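Local coordinates for protein beta-galactosidase (PDB 4OIF) that probably hydrolyses terminal non-reducing beta-D-galactose residues of beta-D-galactosides, as a trimeric, zinc-containing member of glycoside hydrolase family 42, at residues Pro287-Asp292 with Asp298-Val303; Ser326-Asn329 with Val333-Ala336. One frame throughout, in Å; residues are numbered along the deposited sequence.

Contact 1: residues Pro287-Asp292 with Asp298-Val303; sequences PAWHND and DLAMKV
Leu299 reaches from helix 296-312 into the loop 287-292, where Pro287, Ala288, Trp289 and Asn291 surround the end of its side chain. CB already brushes the six-membered ring of Trp289, 4.1 Å from CZ3. With CG anti to the backbone N (chi1 -173°), the next carbon is carried over that ring: CG makes an off-centre CH-pi contact, 4.3 Å from the ring centroid and 29° off the normal. The branches then part. CD1 comes no nearer than 4.2 Å, to Pro287 CB, whereas CD2 is ringed by four residues, at 3.5 Å from Trp289 CE3, 3.5 Å from Ala288 O, and in looser contact with Asn291 ND2 and Pro287 CB. Pro287 CB lies above the same face of the indole, toward its rim.

One helical turn on, Val303 crosses Pro287 at about a right angle, CG2 resting 3.6 Å from Pro287 CG. Between these two helix positions, Ala300 CA meets the edge of the Trp289 ring at CH2. Met341 of helix 341-351 and Lys337 also touch the Trp289 side chain.

The chain makes a type II turn from Ala288 to Asn291. Its weak backbone bond is backed by a nearly straight one (160°) from Asn291 ND2 to Ala288 O, 2.8 Å long, and the same amide nitrogen also donates to Glu294. This is the link between the sixth strand of the TIM barrel, 282-284, and the helix that follows, folded back onto that helix's first turns. No hydrogen bond crosses between the segments: their union is apolar, while the polar groups beside Leu299 pair within the loop, and Ala288 O, which touches Leu299 CD2, receives its hydrogen bond from Asn291 ND2.

Contact 2: residues Ser326-Asn329 with Val333-Ala336; sequences SLVN and VNKA
Asn334 turns its amide across the backbone of Val328 and Asn329, while Leu327 lies against the chain from Asn334 to Ala336. CG of Asn334, anti to the carbonyl carbon (chi1 -63°), directs the amide toward Val328 and Asn329, and the turn about chi2 presents ND2 to Asn329 O, 3.2 Å away in a bent, weak hydrogen bond (124°). OD1 comes 2.9 Å from Val328 O, a meeting of two acceptors that bonds nothing; OD1 is instead served by the backbone N of His331. ND2 has a stronger partner in Phe431 O of a neighbouring subunit.

Leu327 holds CG between its backbone N and carbonyl carbon, with chi2 nearly eclipsed at -8°. From there CD2 meets Asn334 O at 3.5 Å, while CB packs 3.8 Å from Ala336 CB. Ser326 O receives a CA-H...O contact from Ala336. Nearer the middle, one water accepts from Val328 N at 2.8 Å and donates to Lys335 O at 3.0 Å.

With an alanine here in place of Asn334, the N-H of His331, Asn329 O and Phe431 O of the neighbouring subunit would probably lose their amide partner.

Both segments belong to the loop between barrel strand 319-322 and helix 341-351. A single weak direct hydrogen bond joins them, supplemented by a bridging water and apolar packing, and the amide that makes it is also bonded to the second subunit.

Contacts 1 and 2, with centres 13 Å apart, sit in the loops after two adjacent parallel strands of the barrel, 282-284 and 319-322. They meet where Lys335 NZ lies 2.9 Å from His290 O, a probable hydrogen bond; the same lysine forms a salt bridge with Asp539 of the second subunit, which also packs on both loops. The predicted substrate-binding Trp330 lies in sequence between the two segments of contact 2, directly after Asn329, and its side chain is about 8 Å from that of Ala288. The side chain of Pro287 is about 10 Å from that of Glu322, the predicted nucleophile. The two loops thus probably form neighbouring parts of the active-site surround, beside a subunit interface.

Contact 1: residues Pro287-Asp292 with Asp298-Val303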
loop_
_atom_site.group_PDB
_atom_site.type_symbol
_atom_site.label_atom_id
_atom_site.label_comp_id
_atom_site.label_asym_id
_atom_site.label_seq_id
_atom_site.Cartn_x
_atom_site.Cartn_y
_atom_site.Cartn_z
ATOM N N PRO A 287 -23.213 -6.735 -8.313
ATOM C CA PRO A 287 -23.156 -5.286 -8.106
ATOM C C PRO A 287 -23.196 -4.946 -6.623
ATOM O O PRO A 287 -23.886 -5.636 -5.871
ATOM C CB PRO A 287 -24.416 -4.773 -8.818
ATOM C CG PRO A 287 -24.849 -5.886 -9.703
ATOM C CD PRO A 287 -24.462 -7.135 -8.985
ATOM N N ALA A 288 -22.478 -3.906 -6.211
ATOM C CA ALA A 288 -22.457 -3.529 -4.809
ATOM C C ALA A 288 -23.638 -2.620 -4.484
ATOM O O ALA A 288 -23.466 -1.423 -4.231
ATOM C CB ALA A 288 -21.149 -2.858 -4.463
ATOM N N TRP A 289 -24.840 -3.205 -4.495
ATOM C CA TRP A 289 -26.072 -2.447 -4.284
ATOM C C TRP A 289 -26.091 -1.755 -2.928
ATOM O O TRP A 289 -25.707 -2.334 -1.917
ATOM C CB TRP A 289 -27.307 -3.347 -4.401
ATOM C CG TRP A 289 -27.510 -4.014 -5.750
ATOM C CD1 TRP A 289 -27.455 -5.359 -6.021
ATOM C CD2 TRP A 289 -27.812 -3.370 -6.995
ATOM N NE1 TRP A 289 -27.707 -5.587 -7.357
ATOM C CE2 TRP A 289 -27.929 -4.387 -7.976
ATOM C CE3 TRP A 289 -28.002 -2.038 -7.377
ATOM C CZ2 TRP A 289 -28.214 -4.106 -9.311
ATOM C CZ3 TRP A 289 -28.288 -1.760 -8.706
ATOM C CH2 TRP A 289 -28.390 -2.791 -9.657
ATOM N N HIS A 290 -26.540 -0.502 -2.945
ATOM C CA HIS A 290 -26.731 0.316 -1.756
ATOM C C HIS A 290 -25.412 0.776 -1.150
ATOM O O HIS A 290 -25.356 1.109 0.034
ATOM C CB HIS A 290 -27.562 -0.437 -0.710
ATOM C CG HIS A 290 -28.767 -1.122 -1.276
ATOM N ND1 HIS A 290 -29.774 -0.440 -1.926
ATOM C CD2 HIS A 290 -29.126 -2.427 -1.284
ATOM C CE1 HIS A 290 -30.701 -1.299 -2.313
ATOM N NE2 HIS A 290 -30.332 -2.509 -1.936
ATOM N N ASN A 291 -24.362 0.811 -1.969
ATOM C CA ASN A 291 -23.093 1.416 -1.569
ATOM C C ASN A 291 -23.279 2.904 -1.312
ATOM O O ASN A 291 -24.305 3.477 -1.671
ATOM C CB ASN A 291 -21.994 1.189 -2.624
ATOM C CG ASN A 291 -22.259 1.925 -3.948
ATOM O OD1 ASN A 291 -22.087 3.144 -4.049
ATOM N ND2 ASN A 291 -22.624 1.167 -4.982
ATOM N N ASP A 292 -22.288 3.530 -0.692
ATOM C CA ASP A 292 -22.439 4.928 -0.306
ATOM C C ASP A 292 -21.685 5.878 -1.220
ATOM O O ASP A 292 -21.394 7.000 -0.824
ATOM C CB ASP A 292 -21.993 5.140 1.155
ATOM C CG ASP A 292 -20.506 4.896 1.371
ATOM O OD1 ASP A 292 -19.837 4.355 0.453
ATOM O OD2 ASP A 292 -20.017 5.226 2.482
ATOM N N ASP A 298 -27.030 4.840 -11.099
ATOM C CA ASP A 298 -25.699 4.779 -11.737
ATOM C C ASP A 298 -25.153 3.345 -11.798
ATOM O O ASP A 298 -24.618 2.881 -12.836
ATOM C CB ASP A 298 -24.703 5.675 -10.993
ATOM C CG ASP A 298 -25.013 7.157 -11.136
ATOM O OD1 ASP A 298 -25.370 7.607 -12.251
ATOM O OD2 ASP A 298 -24.898 7.871 -10.116
ATOM N N LEU A 299 -25.295 2.642 -10.678
ATOM C CA LEU A 299 -24.905 1.239 -10.611
ATOM C C LEU A 299 -25.714 0.416 -11.613
ATOM O O LEU A 299 -25.151 -0.399 -12.362
ATOM C CB LEU A 299 -25.093 0.696 -9.201
ATOM C CG LEU A 299 -24.572 -0.718 -8.954
ATOM C CD1 LEU A 299 -23.133 -0.821 -9.427
ATOM C CD2 LEU A 299 -24.670 -1.069 -7.471
ATOM N N ALA A 300 -27.028 0.647 -11.628
ATOM C CA ALA A 300 -27.930 -0.092 -12.511
ATOM C C ALA A 300 -27.518 0.112 -13.961
ATOM O O ALA A 300 -27.496 -0.833 -14.749
ATOM C CB ALA A 300 -29.370 0.337 -12.301
ATOM N N MET A 301 -27.174 1.352 -14.294
ATOM C CA MET A 301 -26.655 1.686 -15.615
ATOM C C MET A 301 -25.399 0.884 -15.943
ATOM O O MET A 301 -25.285 0.332 -17.049
ATOM C CB MET A 301 -26.350 3.177 -15.707
ATOM C CG MET A 301 -25.933 3.625 -17.097
ATOM S SD MET A 301 -25.658 5.394 -17.151
ATOM C CE MET A 301 -24.360 5.524 -15.929
ATOM N N LYS A 302 -24.458 0.827 -14.996
ATOM C CA LYS A 302 -23.245 0.014 -15.204
ATOM C C LYS A 302 -23.567 -1.459 -15.497
ATOM O O LYS A 302 -22.976 -2.103 -16.405
ATOM C CB LYS A 302 -22.320 0.097 -13.988
ATOM C CG LYS A 302 -21.571 1.403 -13.839
ATOM C CD LYS A 302 -20.677 1.347 -12.623
ATOM C CE LYS A 302 -20.363 2.716 -12.092
ATOM N NZ LYS A 302 -19.614 2.649 -10.801
ATOM N N VAL A 303 -24.526 -1.981 -14.734
ATOM C CA VAL A 303 -24.953 -3.364 -14.904
ATOM C C VAL A 303 -25.534 -3.567 -16.300
ATOM O O VAL A 303 -25.214 -4.536 -16.996
ATOM C CB VAL A 303 -25.989 -3.767 -13.839
ATOM C CG1 VAL A 303 -26.436 -5.209 -14.047
ATOM C CG2 VAL A 303 -25.410 -3.587 -12.446
#

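Contact 2: residues Ser326-Asn329 with Val333-Ala336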
loop_
_atom_site.group_PDB
_atom_site.type_symbol
_atom_site.label_atom_id
_atom_site.label_comp_id
_atom_site.label_asym_id
_atom_site.label_seq_id
_atom_site.Cartn_x
_atom_site.Cartn_y
_atom_site.Cartn_z
ATOM N N SER A 326 -29.055 -11.895 -1.943
ATOM C CA SER A 326 -28.939 -11.034 -0.772
ATOM C C SER A 326 -27.597 -10.295 -0.761
ATOM O O SER A 326 -27.497 -9.175 -1.277
ATOM C CB SER A 326 -29.129 -11.853 0.519
ATOM O OG SER A 326 -28.186 -12.911 0.620
ATOM N N LEU A 327 -26.567 -10.930 -0.204
ATOM C CA LEU A 327 -25.256 -10.286 -0.059
ATOM C C LEU A 327 -24.141 -11.236 -0.519
ATOM O O LEU A 327 -24.417 -12.394 -0.828
ATOM C CB LEU A 327 -25.064 -9.797 1.398
ATOM C CG LEU A 327 -25.085 -10.692 2.658
ATOM C CD1 LEU A 327 -25.507 -12.121 2.401
ATOM C CD2 LEU A 327 -23.734 -10.767 3.235
ATOM N N VAL A 328 -22.907 -10.735 -0.626
ATOM C CA VAL A 328 -21.761 -11.605 -0.888
ATOM C C VAL A 328 -20.827 -11.639 0.328
ATOM O O VAL A 328 -21.156 -11.102 1.383
ATOM C CB VAL A 328 -20.970 -11.172 -2.132
ATOM C CG1 VAL A 328 -21.861 -11.203 -3.364
ATOM C CG2 VAL A 328 -20.363 -9.794 -1.924
ATOM N N ASN A 329 -19.663 -12.266 0.184
ATOM C CA ASN A 329 -18.785 -12.487 1.336
ATOM C C ASN A 329 -17.474 -11.734 1.227
ATOM O O ASN A 329 -16.815 -11.462 2.229
ATOM C CB ASN A 329 -18.477 -13.980 1.491
ATOM C CG ASN A 329 -17.747 -14.551 0.277
ATOM O OD1 ASN A 329 -18.243 -14.477 -0.848
ATOM N ND2 ASN A 329 -16.552 -15.092 0.498
ATOM N N VAL A 333 -17.553 -4.171 2.150
ATOM C CA VAL A 333 -18.764 -3.978 2.937
ATOM C C VAL A 333 -19.817 -4.889 2.355
ATOM O O VAL A 333 -20.340 -4.613 1.277
ATOM C CB VAL A 333 -19.280 -2.520 2.896
ATOM C CG1 VAL A 333 -20.572 -2.393 3.697
ATOM C CG2 VAL A 333 -18.219 -1.543 3.399
ATOM N N ASN A 334 -20.127 -5.975 3.055
ATOM C CA ASN A 334 -21.075 -6.955 2.533
ATOM C C ASN A 334 -22.520 -6.633 2.885
ATOM O O ASN A 334 -23.146 -7.310 3.688
ATOM C CB ASN A 334 -20.700 -8.351 3.019
ATOM C CG ASN A 334 -19.344 -8.782 2.499
ATOM O OD1 ASN A 334 -19.163 -8.975 1.296
ATOM N ND2 ASN A 334 -18.373 -8.902 3.399
ATOM N N LYS A 335 -23.036 -5.586 2.260
ATOM C CA LYS A 335 -24.401 -5.148 2.481
ATOM C C LYS A 335 -25.352 -5.979 1.623
ATOM O O LYS A 335 -25.066 -6.262 0.455
ATOM C CB LYS A 335 -24.534 -3.662 2.159
ATOM C CG LYS A 335 -25.733 -2.958 2.753
ATOM C CD LYS A 335 -25.657 -1.472 2.437
ATOM C CE LYS A 335 -26.833 -0.713 2.980
ATOM N NZ LYS A 335 -26.738 0.692 2.520
ATOM N N ALA A 336 -26.476 -6.372 2.215
ATOM C CA ALA A 336 -27.494 -7.139 1.515
ATOM C C ALA A 336 -28.461 -6.240 0.758
ATOM O O ALA A 336 -28.658 -5.069 1.106
ATOM C CB ALA A 336 -28.259 -8.022 2.495
HETATM O O HOH W 1 -22.718 -7.966 -0.216
#